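Local structure of CCR4-not transcription complex subunit 1 (Chaetomium thermophilum var. thermophilum DSM 1495, 6H3Z) at residues M159-A164 with V197-A202; A202-I207 with Q217-K222; Y84-I89 with E111-I116. The protein probably serves as an adaptor and core component of the CCR4-NOT complex in mRNA deadenylation and transcriptional repression, this piece being a C-terminal MIF4G-like domain of NOT1. All coordinates share one frame; numbering follows the deposited sequence.

Interaction 1. Residues M159-A164 with V197-A202; sequences MAMAKA and VRSLEA
Ser199 OG sits in the cleft between helix 154-166 and helix 197-209, hydrogen-bonded to the carboxylate of Asp158, which lies on the partner helix just ahead of Met159. The other oxygen of that carboxylate accepts a hydrogen bond from the backbone N of Arg198, which gives the first turn of helix 197-209 two links to a single acid. Within the two segments the hydroxyl is walled by Met161 CB, 3.4 Å from Ser199 OG. With chi1 at -66°, OG lies beside its own backbone N, anti to the carbonyl carbon, and this turn brings it to the neighbouring helix.

Beside the serine the packing is done by very small groups. Ala162 CA and Ser199 CA approach to 4.2 Å, and Ala162 CB rests on the backbone of Arg198, 3.8 Å from Arg198 O. One turn on, Ala202 CB lies 3.5 Å from Ala162 O. At the outer margin Met159 folds back through bent chi2 and chi3, carrying SD to 3.8 Å from Arg198 CG and over one face of the guanidinium, offset toward its rim. The Met161 side chain also packs on Phe175, Leu176 and Leu179 of helix 172-183.

The segment axes run nearly parallel, 13° apart and only 7.6 Å from each other, a close alanine- and serine-lined helix pair within the stacked helices of an ARM-repeat, MIF4G-like fold.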
ATOM      1  N   MET A 159      -9.569   5.186 -12.156  1.00 79.36           N
ATOM      2  CA  MET A 159     -10.984   5.516 -12.030  1.00 80.36           C
ATOM      3  C   MET A 159     -11.289   6.415 -10.824  1.00 83.61           C
ATOM      4  O   MET A 159     -12.142   7.303 -10.912  1.00 84.48           O
ATOM      5  CB  MET A 159     -11.817   4.232 -11.992  1.00 83.08           C
ATOM      6  CG  MET A 159     -11.948   3.550 -13.332  1.00 88.75           C
ATOM      7  SD  MET A 159     -12.539   4.622 -14.685  1.00 97.20           S
ATOM      8  CE  MET A 159     -14.257   4.919 -14.175  1.00 95.38           C
ATOM      9  N   ALA A 160     -10.575   6.175  -9.708  1.00 79.14           N
ATOM     10  CA  ALA A 160     -10.686   6.888  -8.441  1.00 79.27           C
ATOM     11  C   ALA A 160     -10.273   8.345  -8.572  1.00 86.44           C
ATOM     12  O   ALA A 160     -11.016   9.218  -8.119  1.00 87.29           O
ATOM     13  CB  ALA A 160      -9.850   6.194  -7.374  1.00 78.35           C
ATOM     14  N   MET A 161      -9.092   8.607  -9.189  1.00 85.03           N
ATOM     15  CA  MET A 161      -8.560   9.951  -9.412  1.00 87.41           C
ATOM     16  C   MET A 161      -9.446  10.654 -10.407  1.00 89.82           C
ATOM     17  O   MET A 161      -9.759  11.818 -10.203  1.00 91.66           O
ATOM     18  CB  MET A 161      -7.135   9.913  -9.965  1.00 90.56           C
ATOM     19  CG  MET A 161      -6.155   9.197  -9.103  1.00 94.80           C
ATOM     20  SD  MET A 161      -4.651   8.761 -10.045  1.00100.01           S
ATOM     21  CE  MET A 161      -3.642  10.043  -9.570  1.00 99.40           C
ATOM     22  N   ALA A 162      -9.866   9.939 -11.474  1.00 83.73           N
ATOM     23  CA  ALA A 162     -10.756  10.442 -12.505  1.00 84.59           C
ATOM     24  C   ALA A 162     -12.008  11.055 -11.850  1.00 91.81           C
ATOM     25  O   ALA A 162     -12.345  12.197 -12.179  1.00 94.48           O
ATOM     26  CB  ALA A 162     -11.141   9.319 -13.458  1.00 83.67           C
ATOM     27  N   LYS A 163     -12.636  10.337 -10.867  1.00 86.70           N
ATOM     28  CA  LYS A 163     -13.808  10.820 -10.125  1.00 87.62           C
ATOM     29  C   LYS A 163     -13.476  12.079  -9.311  1.00 92.98           C
ATOM     30  O   LYS A 163     -14.235  13.044  -9.388  1.00 95.87           O
ATOM     31  CB  LYS A 163     -14.414   9.732  -9.222  1.00 88.67           C
ATOM     32  CG  LYS A 163     -15.809  10.105  -8.690  1.00102.16           C
ATOM     33  CD  LYS A 163     -16.411   9.047  -7.774  1.00113.66           C
ATOM     34  CE  LYS A 163     -17.885   9.272  -7.499  1.00129.21           C
ATOM     35  NZ  LYS A 163     -18.437   8.286  -6.524  1.00140.37           N
ATOM     36  N   ALA A 164     -12.341  12.082  -8.567  1.00 87.22           N
ATOM     37  CA  ALA A 164     -11.902  13.229  -7.773  1.00 89.22           C
ATOM     38  C   ALA A 164     -11.685  14.473  -8.639  1.00 98.57           C
ATOM     39  O   ALA A 164     -12.144  15.556  -8.256  1.00102.79           O
ATOM     40  CB  ALA A 164     -10.641  12.898  -7.009  1.00 88.25           C
ATOM     41  N   VAL A 197      -5.564   6.778 -18.588  1.00 77.45           N
ATOM     42  CA  VAL A 197      -6.359   7.513 -19.593  1.00 78.28           C
ATOM     43  C   VAL A 197      -7.400   8.368 -18.952  1.00 83.21           C
ATOM     44  O   VAL A 197      -7.535   9.529 -19.313  1.00 85.22           O
ATOM     45  CB  VAL A 197      -7.138   6.663 -20.642  1.00 81.41           C
ATOM     46  CG1 VAL A 197      -7.134   7.328 -22.004  1.00 83.18           C
ATOM     47  CG2 VAL A 197      -6.707   5.218 -20.706  1.00 79.81           C
ATOM     48  N   ARG A 198      -8.230   7.746 -18.106  1.00 78.13           N
ATOM     49  CA  ARG A 198      -9.389   8.389 -17.514  1.00 78.56           C
ATOM     50  C   ARG A 198      -9.036   9.589 -16.656  1.00 85.75           C
ATOM     51  O   ARG A 198      -9.738  10.603 -16.736  1.00 88.88           O
ATOM     52  CB  ARG A 198     -10.248   7.364 -16.758  1.00 76.44           C
ATOM     53  CG  ARG A 198     -10.760   6.212 -17.644  1.00 85.05           C
ATOM     54  CD  ARG A 198     -11.625   6.668 -18.819  1.00 90.74           C
ATOM     55  NE  ARG A 198     -12.905   7.202 -18.364  1.00 95.51           N
ATOM     56  CZ  ARG A 198     -14.007   6.480 -18.241  1.00110.80           C
ATOM     57  NH1 ARG A 198     -14.002   5.191 -18.559  1.00107.67           N
ATOM     58  NH2 ARG A 198     -15.121   7.036 -17.795  1.00 95.07           N
ATOM     59  N   SER A 199      -7.935   9.494 -15.864  1.00 80.46           N
ATOM     60  CA  SER A 199      -7.442  10.586 -15.025  1.00 80.41           C
ATOM     61  C   SER A 199      -6.943  11.715 -15.912  1.00 85.30           C
ATOM     62  O   SER A 199      -7.322  12.868 -15.709  1.00 87.50           O
ATOM     63  CB  SER A 199      -6.312  10.096 -14.147  1.00 82.69           C
ATOM     64  OG  SER A 199      -6.820   9.148 -13.231  1.00 95.07           O
ATOM     65  N   LEU A 200      -6.135  11.371 -16.930  1.00 79.96           N
ATOM     66  CA  LEU A 200      -5.608  12.303 -17.913  1.00 81.44           C
ATOM     67  C   LEU A 200      -6.737  13.117 -18.552  1.00 84.85           C
ATOM     68  O   LEU A 200      -6.631  14.340 -18.612  1.00 87.28           O
ATOM     69  CB  LEU A 200      -4.816  11.546 -18.984  1.00 81.33           C
ATOM     70  CG  LEU A 200      -4.472  12.336 -20.240  1.00 89.43           C
ATOM     71  CD1 LEU A 200      -3.284  13.252 -19.996  1.00 92.18           C
ATOM     72  CD2 LEU A 200      -4.227  11.414 -21.412  1.00 91.88           C
ATOM     73  N   GLU A 201      -7.824  12.451 -18.974  1.00 79.32           N
ATOM     74  CA  GLU A 201      -8.987  13.100 -19.596  1.00 81.44           C
ATOM     75  C   GLU A 201      -9.685  14.045 -18.640  1.00 89.00           C
ATOM     76  O   GLU A 201      -9.887  15.218 -18.986  1.00 92.48           O
ATOM     77  CB  GLU A 201      -9.969  12.073 -20.161  1.00 81.31           C
ATOM     78  CG  GLU A 201      -9.383  11.288 -21.317  1.00 85.34           C
ATOM     79  CD  GLU A 201     -10.393  10.526 -22.131  1.00101.23           C
ATOM     80  OE1 GLU A 201     -11.463  10.172 -21.582  1.00111.08           O
ATOM     81  OE2 GLU A 201     -10.135  10.331 -23.340  1.00 87.06           O
ATOM     82  N   ALA A 202      -9.999  13.543 -17.421  1.00 83.83           N
ATOM     83  CA  ALA A 202     -10.633  14.282 -16.331  1.00 85.12           C
ATOM     84  C   ALA A 202      -9.846  15.558 -16.005  1.00 93.04           C
ATOM     85  O   ALA A 202     -10.440  16.638 -15.870  1.00 96.85           O
ATOM     86  CB  ALA A 202     -10.714  13.393 -15.096  1.00 83.34           C
TER

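Interaction 2. Residues A202-I207 with Q217-K222; sequences AAWAWI and QRFKAK
Phe219 reaches from helix 214-225 into the groove between Ala203 and Ile207, one turn apart on helix 197-209. Ala203 CB lies 3.5 Å from Phe219 CE2, coming at the ring obliquely, while Ile207 CD1 meets the ring edge near its plane, 3.4 Å from Phe219 CD2. Trp204 is a looser neighbour: Phe219 CE2 makes a loose contact at the indole edge, 4.5 Å from Trp204 CE3.

The second cluster is built on the aliphatic part of Lys220. Its CG is 3.7 Å from Trp204 CH2 and 3.8 Å from Ile207 CG2, and the extended chain crosses the indole at about a right angle, with CE still near Trp204 CZ2. Trp204 CG is anti to the backbone N (chi1 -160°), which swings the six-membered ring across toward helix 214-225. An alanine in place of Trp204 would probably leave the Lys220 methylenes without the indole they lie against and open a gap next to them.

Further out, Val223 and Arg224 also touch the indole, Leu200 and Glu177 adjoin Phe219, and Ala216 meets Ile207. Leu165 of helix 154-166 also touches Ala203. The segment axes stay 10.7 Å apart, a spacing filled by these large side chains, and their directions differ by 126°: a steeply crossed pair of consecutive helices at the C-terminal end of this helical-repeat domain.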
ATOM      1  N   ALA A 202      -9.999  13.543 -17.421  1.00 83.83           N
ATOM      2  CA  ALA A 202     -10.633  14.282 -16.331  1.00 85.12           C
ATOM      3  C   ALA A 202      -9.846  15.558 -16.005  1.00 93.04           C
ATOM      4  O   ALA A 202     -10.440  16.638 -15.870  1.00 96.85           O
ATOM      5  CB  ALA A 202     -10.714  13.393 -15.096  1.00 83.34           C
ATOM      6  N   ALA A 203      -8.497  15.420 -15.921  1.00 87.72           N
ATOM      7  CA  ALA A 203      -7.553  16.490 -15.631  1.00 88.63           C
ATOM      8  C   ALA A 203      -7.483  17.462 -16.787  1.00 94.18           C
ATOM      9  O   ALA A 203      -7.459  18.665 -16.547  1.00 97.34           O
ATOM     10  CB  ALA A 203      -6.183  15.917 -15.346  1.00 87.54           C
ATOM     11  N   TRP A 204      -7.480  16.959 -18.038  1.00 88.60           N
ATOM     12  CA  TRP A 204      -7.433  17.825 -19.214  1.00 90.78           C
ATOM     13  C   TRP A 204      -8.689  18.694 -19.317  1.00 97.40           C
ATOM     14  O   TRP A 204      -8.592  19.885 -19.606  1.00100.15           O
ATOM     15  CB  TRP A 204      -7.234  17.019 -20.498  1.00 87.95           C
ATOM     16  CG  TRP A 204      -6.711  17.881 -21.605  1.00 92.13           C
ATOM     17  CD1 TRP A 204      -7.441  18.486 -22.590  1.00 97.62           C
ATOM     18  CD2 TRP A 204      -5.372  18.382 -21.731  1.00 93.71           C
ATOM     19  NE1 TRP A 204      -6.621  19.277 -23.369  1.00100.07           N
ATOM     20  CE2 TRP A 204      -5.348  19.244 -22.853  1.00101.11           C
ATOM     21  CE3 TRP A 204      -4.171  18.148 -21.032  1.00 93.97           C
ATOM     22  CZ2 TRP A 204      -4.177  19.890 -23.277  1.00103.08           C
ATOM     23  CZ3 TRP A 204      -3.010  18.774 -21.466  1.00 98.13           C
ATOM     24  CH2 TRP A 204      -3.019  19.627 -22.580  1.00102.28           C
ATOM     25  N   ALA A 205      -9.857  18.086 -19.058  1.00 93.28           N
ATOM     26  CA  ALA A 205     -11.157  18.737 -19.071  1.00 96.17           C
ATOM     27  C   ALA A 205     -11.181  19.929 -18.107  1.00106.58           C
ATOM     28  O   ALA A 205     -11.685  20.995 -18.473  1.00110.65           O
ATOM     29  CB  ALA A 205     -12.235  17.732 -18.694  1.00 94.44           C
ATOM     30  N   TRP A 206     -10.611  19.749 -16.893  1.00103.40           N
ATOM     31  CA  TRP A 206     -10.506  20.768 -15.850  1.00107.17           C
ATOM     32  C   TRP A 206      -9.606  21.921 -16.317  1.00117.29           C
ATOM     33  O   TRP A 206      -9.918  23.077 -16.045  1.00121.95           O
ATOM     34  CB  TRP A 206      -9.951  20.127 -14.569  1.00103.64           C
ATOM     35  CG  TRP A 206     -10.126  20.907 -13.288  1.00106.85           C
ATOM     36  CD1 TRP A 206     -10.571  22.190 -13.148  1.00113.89           C
ATOM     37  CD2 TRP A 206      -9.825  20.439 -11.963  1.00105.10           C
ATOM     38  NE1 TRP A 206     -10.566  22.551 -11.823  1.00114.34           N
ATOM     39  CE2 TRP A 206     -10.117  21.495 -11.069  1.00111.96           C
ATOM     40  CE3 TRP A 206      -9.357  19.220 -11.437  1.00102.48           C
ATOM     41  CZ2 TRP A 206      -9.958  21.372  -9.681  1.00110.68           C
ATOM     42  CZ3 TRP A 206      -9.162  19.115 -10.064  1.00103.53           C
ATOM     43  CH2 TRP A 206      -9.459  20.183  -9.202  1.00107.41           C
ATOM     44  N   ILE A 207      -8.514  21.609 -17.038  1.00113.97           N
ATOM     45  CA  ILE A 207      -7.579  22.589 -17.601  1.00117.92           C
ATOM     46  C   ILE A 207      -8.257  23.366 -18.754  1.00128.16           C
ATOM     47  O   ILE A 207      -8.016  24.563 -18.902  1.00131.83           O
ATOM     48  CB  ILE A 207      -6.255  21.879 -18.004  1.00118.80           C
ATOM     49  CG1 ILE A 207      -5.524  21.376 -16.751  1.00117.22           C
ATOM     50  CG2 ILE A 207      -5.337  22.777 -18.838  1.00123.16           C
ATOM     51  CD1 ILE A 207      -4.515  20.317 -16.997  1.00122.82           C
ATOM     52  N   GLN A 217      -0.613  24.348 -15.311  1.00144.58           N
ATOM     53  CA  GLN A 217       0.520  24.712 -16.154  1.00146.47           C
ATOM     54  C   GLN A 217       1.568  23.599 -16.189  1.00144.16           C
ATOM     55  O   GLN A 217       1.956  23.168 -17.280  1.00142.88           O
ATOM     56  CB  GLN A 217       1.125  26.061 -15.709  1.00153.70           C
ATOM     57  CG  GLN A 217       0.315  27.309 -16.082  1.00173.22           C
ATOM     58  CD  GLN A 217      -0.419  27.225 -17.408  1.00192.23           C
ATOM     59  OE1 GLN A 217       0.182  27.185 -18.493  1.00188.15           O
ATOM     60  NE2 GLN A 217      -1.739  27.137 -17.331  1.00182.38           N
ATOM     61  N   ARG A 218       1.980  23.112 -14.994  1.00136.40           N
ATOM     62  CA  ARG A 218       2.961  22.039 -14.821  1.00132.44           C
ATOM     63  C   ARG A 218       2.504  20.792 -15.577  1.00129.97           C
ATOM     64  O   ARG A 218       3.256  20.296 -16.415  1.00129.57           O
ATOM     65  CB  ARG A 218       3.166  21.720 -13.323  1.00130.63           C
ATOM     66  CG  ARG A 218       4.252  22.523 -12.620  1.00143.90           C
ATOM     67  CD  ARG A 218       5.648  21.933 -12.775  1.00155.94           C
ATOM     68  NE  ARG A 218       6.620  22.584 -11.886  1.00171.53           N
ATOM     69  CZ  ARG A 218       7.413  23.600 -12.230  1.00186.92           C
ATOM     70  NH1 ARG A 218       7.368  24.102 -13.461  1.00176.68           N
ATOM     71  NH2 ARG A 218       8.260  24.116 -11.349  1.00170.91           N
ATOM     72  N   PHE A 219       1.247  20.335 -15.321  1.00121.33           N
ATOM     73  CA  PHE A 219       0.612  19.171 -15.942  1.00115.87           C
ATOM     74  C   PHE A 219       0.479  19.318 -17.449  1.00118.41           C
ATOM     75  O   PHE A 219       0.900  18.403 -18.153  1.00115.32           O
ATOM     76  CB  PHE A 219      -0.742  18.863 -15.291  1.00115.18           C
ATOM     77  CG  PHE A 219      -1.411  17.593 -15.759  1.00112.84           C
ATOM     78  CD1 PHE A 219      -0.989  16.355 -15.294  1.00112.51           C
ATOM     79  CD2 PHE A 219      -2.492  17.638 -16.628  1.00114.96           C
ATOM     80  CE1 PHE A 219      -1.615  15.184 -15.719  1.00110.32           C
ATOM     81  CE2 PHE A 219      -3.125  16.470 -17.044  1.00114.40           C
ATOM     82  CZ  PHE A 219      -2.681  15.250 -16.587  1.00109.47           C
ATOM     83  N   LYS A 220      -0.056  20.468 -17.956  1.00117.55           N
ATOM     84  CA  LYS A 220      -0.181  20.740 -19.408  1.00118.55           C
ATOM     85  C   LYS A 220       1.138  20.394 -20.098  1.00124.09           C
ATOM     86  O   LYS A 220       1.133  19.693 -21.112  1.00121.24           O
ATOM     87  CB  LYS A 220      -0.558  22.213 -19.699  1.00123.97           C
ATOM     88  CG  LYS A 220      -1.909  22.367 -20.383  1.00122.63           C
ATOM     89  CD  LYS A 220      -1.994  23.601 -21.287  1.00132.46           C
ATOM     90  CE  LYS A 220      -3.296  23.656 -22.073  1.00131.97           C
ATOM     91  NZ  LYS A 220      -3.219  24.574 -23.242  1.00138.34           N
ATOM     92  N   ALA A 221       2.270  20.828 -19.481  1.00124.82           N
ATOM     93  CA  ALA A 221       3.625  20.574 -19.954  1.00126.52           C
ATOM     94  C   ALA A 221       3.965  19.081 -19.909  1.00127.27           C
ATOM     95  O   ALA A 221       4.359  18.567 -20.956  1.00127.84           O
ATOM     96  CB  ALA A 221       4.633  21.382 -19.158  1.00130.70           C
ATOM     97  N   LYS A 222       3.759  18.379 -18.747  1.00119.99           N
ATOM     98  CA  LYS A 222       4.013  16.928 -18.577  1.00116.10           C
ATOM     99  C   LYS A 222       3.357  16.070 -19.685  1.00117.85           C
ATOM    100  O   LYS A 222       3.966  15.112 -20.172  1.00116.31           O
ATOM    101  CB  LYS A 222       3.516  16.422 -17.206  1.00115.59           C
ATOM    102  CG  LYS A 222       4.092  17.140 -15.996  1.00138.36           C
ATOM    103  CD  LYS A 222       5.450  16.623 -15.622  1.00150.10           C
ATOM    104  CE  LYS A 222       5.912  17.198 -14.314  1.00158.37           C
ATOM    105  NZ  LYS A 222       7.196  16.592 -13.895  1.00161.95           N
TER

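Interaction 3. Residues Y84-I89 with E111-I116; sequences YALQQI and ETIRKI
An antiparallel helix pair of the ARM-repeat part of the domain is joined here, helix 80-93 packing on helix 100-116 with segment axes 156° apart in direction. Ile113 supplies the central side chain and divides its two branches between neighbours. Its CG2, anti to the backbone N, presses against the branch point of Leu86, with Ile113 CG2 3.6 Å from Leu86 CG; the two side chains slide past each other in opposite directions. The other branch ends in CD1, which lies 4.0 Å from Ile89 CD1 and 4.1 Å from Ala85 CB.

Leu86 also lays CD2 on the aliphatic stem of Arg114, 3.7 Å from Arg114 CG. Beyond the stem, a bend at chi3 turns the guanidinium toward Glu111 of its own helix: Arg114 NH1 donates to the syn lone pair of Glu111 OE2 at 2.8 Å, nearly in the guanidinium plane. Asp150 forms a second salt bridge to NH1, and Ser122 O accepts from NH2.

Between the helices the contact is purely apolar, while the buried charge of Arg114 is probably offset by two acids which, with Ser122 O, probably also limit how the guanidinium can turn.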
ATOM      1  N   TYR A  84      -5.243 -14.903   8.606  1.00 91.98           N
ATOM      2  CA  TYR A  84      -5.707 -13.881   9.549  1.00 91.88           C
ATOM      3  C   TYR A  84      -4.748 -12.701   9.637  1.00 96.86           C
ATOM      4  O   TYR A  84      -5.204 -11.548   9.595  1.00 95.52           O
ATOM      5  CB  TYR A  84      -5.925 -14.481  10.954  1.00 94.81           C
ATOM      6  CG  TYR A  84      -6.330 -13.456  11.991  1.00 93.04           C
ATOM      7  CD1 TYR A  84      -7.624 -12.943  12.025  1.00 93.06           C
ATOM      8  CD2 TYR A  84      -5.422 -13.004  12.950  1.00 94.07           C
ATOM      9  CE1 TYR A  84      -7.998 -11.988  12.964  1.00 92.56           C
ATOM     10  CE2 TYR A  84      -5.788 -12.055  13.903  1.00 94.99           C
ATOM     11  CZ  TYR A  84      -7.077 -11.543  13.898  1.00100.87           C
ATOM     12  OH  TYR A  84      -7.461 -10.589  14.805  1.00103.64           O
ATOM     13  N   ALA A  85      -3.427 -12.997   9.811  1.00 94.27           N
ATOM     14  CA  ALA A  85      -2.365 -11.998   9.922  1.00 92.59           C
ATOM     15  C   ALA A  85      -2.363 -11.094   8.689  1.00 95.06           C
ATOM     16  O   ALA A  85      -2.312  -9.875   8.839  1.00 93.54           O
ATOM     17  CB  ALA A  85      -1.021 -12.676  10.093  1.00 94.39           C
ATOM     18  N   LEU A  86      -2.520 -11.697   7.483  1.00 91.66           N
ATOM     19  CA  LEU A  86      -2.594 -10.988   6.206  1.00 88.92           C
ATOM     20  C   LEU A  86      -3.852 -10.106   6.134  1.00 93.92           C
ATOM     21  O   LEU A  86      -3.764  -8.974   5.648  1.00 94.05           O
ATOM     22  CB  LEU A  86      -2.528 -11.949   5.008  1.00 88.34           C
ATOM     23  CG  LEU A  86      -1.214 -12.685   4.795  1.00 93.17           C
ATOM     24  CD1 LEU A  86      -1.423 -13.919   4.012  1.00 94.46           C
ATOM     25  CD2 LEU A  86      -0.197 -11.837   4.107  1.00 93.81           C
ATOM     26  N   GLN A  87      -4.998 -10.584   6.658  1.00 89.95           N
ATOM     27  CA  GLN A  87      -6.226  -9.777   6.689  1.00 88.82           C
ATOM     28  C   GLN A  87      -6.008  -8.513   7.526  1.00 89.57           C
ATOM     29  O   GLN A  87      -6.335  -7.418   7.078  1.00 87.49           O
ATOM     30  CB  GLN A  87      -7.405 -10.576   7.255  1.00 92.70           C
ATOM     31  CG  GLN A  87      -8.047 -11.514   6.254  1.00118.10           C
ATOM     32  CD  GLN A  87      -9.023 -12.466   6.903  1.00155.19           C
ATOM     33  OE1 GLN A  87      -9.271 -12.436   8.123  1.00155.32           O
ATOM     34  NE2 GLN A  87      -9.604 -13.338   6.090  1.00151.16           N
ATOM     35  N   GLN A  88      -5.396  -8.676   8.717  1.00 85.21           N
ATOM     36  CA  GLN A  88      -5.114  -7.587   9.646  1.00 83.98           C
ATOM     37  C   GLN A  88      -4.145  -6.564   9.074  1.00 84.95           C
ATOM     38  O   GLN A  88      -4.446  -5.372   9.130  1.00 84.99           O
ATOM     39  CB  GLN A  88      -4.628  -8.130  10.998  1.00 87.34           C
ATOM     40  CG  GLN A  88      -5.567  -9.118  11.679  1.00 92.09           C
ATOM     41  CD  GLN A  88      -6.987  -8.628  11.808  1.00109.55           C
ATOM     42  OE1 GLN A  88      -7.874  -8.968  10.999  1.00103.77           O
ATOM     43  NE2 GLN A  88      -7.239  -7.866  12.843  1.00105.17           N
ATOM     44  N   ILE A  89      -3.016  -7.020   8.489  1.00 79.66           N
ATOM     45  CA  ILE A  89      -1.996  -6.157   7.869  1.00 78.72           C
ATOM     46  C   ILE A  89      -2.621  -5.334   6.741  1.00 82.73           C
ATOM     47  O   ILE A  89      -2.441  -4.113   6.695  1.00 81.88           O
ATOM     48  CB  ILE A  89      -0.723  -6.959   7.421  1.00 81.87           C
ATOM     49  CG1 ILE A  89      -0.000  -7.544   8.657  1.00 85.14           C
ATOM     50  CG2 ILE A  89       0.247  -6.078   6.595  1.00 79.06           C
ATOM     51  CD1 ILE A  89       0.665  -8.846   8.445  1.00 97.79           C
ATOM     52  N   GLU A 111       4.391  -9.304   2.545  1.00 80.16           N
ATOM     53  CA  GLU A 111       5.077 -10.038   1.485  1.00 81.89           C
ATOM     54  C   GLU A 111       5.770 -11.339   1.961  1.00 90.19           C
ATOM     55  O   GLU A 111       5.832 -12.304   1.198  1.00 92.43           O
ATOM     56  CB  GLU A 111       6.055  -9.127   0.733  1.00 82.73           C
ATOM     57  CG  GLU A 111       5.390  -8.110  -0.178  1.00 87.73           C
ATOM     58  CD  GLU A 111       4.419  -8.673  -1.200  1.00105.01           C
ATOM     59  OE1 GLU A 111       4.864  -9.266  -2.212  1.00106.69           O
ATOM     60  OE2 GLU A 111       3.198  -8.518  -0.974  1.00 87.77           O
ATOM     61  N   THR A 112       6.250 -11.366   3.215  1.00 86.21           N
ATOM     62  CA  THR A 112       6.897 -12.508   3.847  1.00 88.33           C
ATOM     63  C   THR A 112       5.864 -13.600   4.152  1.00 93.11           C
ATOM     64  O   THR A 112       6.087 -14.763   3.811  1.00 95.52           O
ATOM     65  CB  THR A 112       7.620 -12.037   5.124  1.00 96.48           C
ATOM     66  OG1 THR A 112       8.519 -10.984   4.783  1.00 92.47           O
ATOM     67  CG2 THR A 112       8.377 -13.159   5.844  1.00 97.34           C
ATOM     68  N   ILE A 113       4.744 -13.219   4.794  1.00 87.85           N
ATOM     69  CA  ILE A 113       3.656 -14.127   5.165  1.00 87.81           C
ATOM     70  C   ILE A 113       2.989 -14.699   3.890  1.00 92.47           C
ATOM     71  O   ILE A 113       2.633 -15.876   3.885  1.00 95.44           O
ATOM     72  CB  ILE A 113       2.675 -13.474   6.188  1.00 88.74           C
ATOM     73  CG1 ILE A 113       3.433 -13.138   7.494  1.00 90.03           C
ATOM     74  CG2 ILE A 113       1.490 -14.382   6.503  1.00 89.59           C
ATOM     75  CD1 ILE A 113       2.711 -12.277   8.484  1.00 91.37           C
ATOM     76  N   ARG A 114       2.915 -13.914   2.790  1.00 84.74           N
ATOM     77  CA  ARG A 114       2.369 -14.390   1.518  1.00 82.99           C
ATOM     78  C   ARG A 114       3.259 -15.515   0.962  1.00 91.12           C
ATOM     79  O   ARG A 114       2.752 -16.488   0.399  1.00 93.08           O
ATOM     80  CB  ARG A 114       2.322 -13.253   0.511  1.00 76.05           C
ATOM     81  CG  ARG A 114       1.231 -12.251   0.740  1.00 74.97           C
ATOM     82  CD  ARG A 114       1.345 -11.174  -0.308  1.00 80.74           C
ATOM     83  NE  ARG A 114       0.714 -11.591  -1.559  1.00 85.61           N
ATOM     84  CZ  ARG A 114       0.742 -10.894  -2.683  1.00 90.07           C
ATOM     85  NH1 ARG A 114       1.408  -9.750  -2.745  1.00 79.02           N
ATOM     86  NH2 ARG A 114       0.114 -11.341  -3.763  1.00 72.44           N
ATOM     87  N   LYS A 115       4.589 -15.366   1.118  1.00 88.55           N
ATOM     88  CA  LYS A 115       5.577 -16.348   0.683  1.00 91.15           C
ATOM     89  C   LYS A 115       5.520 -17.576   1.605  1.00100.11           C
ATOM     90  O   LYS A 115       5.533 -18.700   1.098  1.00103.84           O
ATOM     91  CB  LYS A 115       6.996 -15.744   0.639  1.00 92.80           C
ATOM     92  CG  LYS A 115       7.203 -14.733  -0.477  1.00 92.09           C
ATOM     93  CD  LYS A 115       8.625 -14.226  -0.536  1.00101.99           C
ATOM     94  CE  LYS A 115       8.763 -13.018  -1.430  1.00110.97           C
ATOM     95  NZ  LYS A 115       8.979 -13.404  -2.862  1.00120.78           N
ATOM     96  N   ILE A 116       5.435 -17.367   2.939  1.00 95.68           N
ATOM     97  CA  ILE A 116       5.341 -18.452   3.915  1.00 98.40           C
ATOM     98  C   ILE A 116       4.089 -19.330   3.634  1.00103.99           C
ATOM     99  O   ILE A 116       4.203 -20.567   3.589  1.00107.10           O
ATOM    100  CB  ILE A 116       5.377 -17.920   5.395  1.00100.94           C
ATOM    101  CG1 ILE A 116       6.712 -17.222   5.723  1.00101.40           C
ATOM    102  CG2 ILE A 116       5.146 -19.054   6.391  1.00104.11           C
ATOM    103  CD1 ILE A 116       6.725 -16.407   7.023  1.00104.78           C
TER

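Overall arrangement
Interactions 1 and 2 are neighbours on helix 197-209 and share Ala202: the helix packs on 154-166 through one side and on 214-225 through another. Their centres are 12 Å apart, and they touch where Leu200 CD1 meets Phe219 CZ at 4.0 Å. Interaction 3 belongs to the opposite side of the chain's centre, its centre 31 Å from that of interaction 1 and 39 Å from that of interaction 2; even its nearest atoms are about 19 Å from interaction 1. All three are helix-helix packing in series along an all-helical chain. The sodium ion is bound elsewhere, at Ala43 and Ala46, and none of the three segment pairs includes these residues.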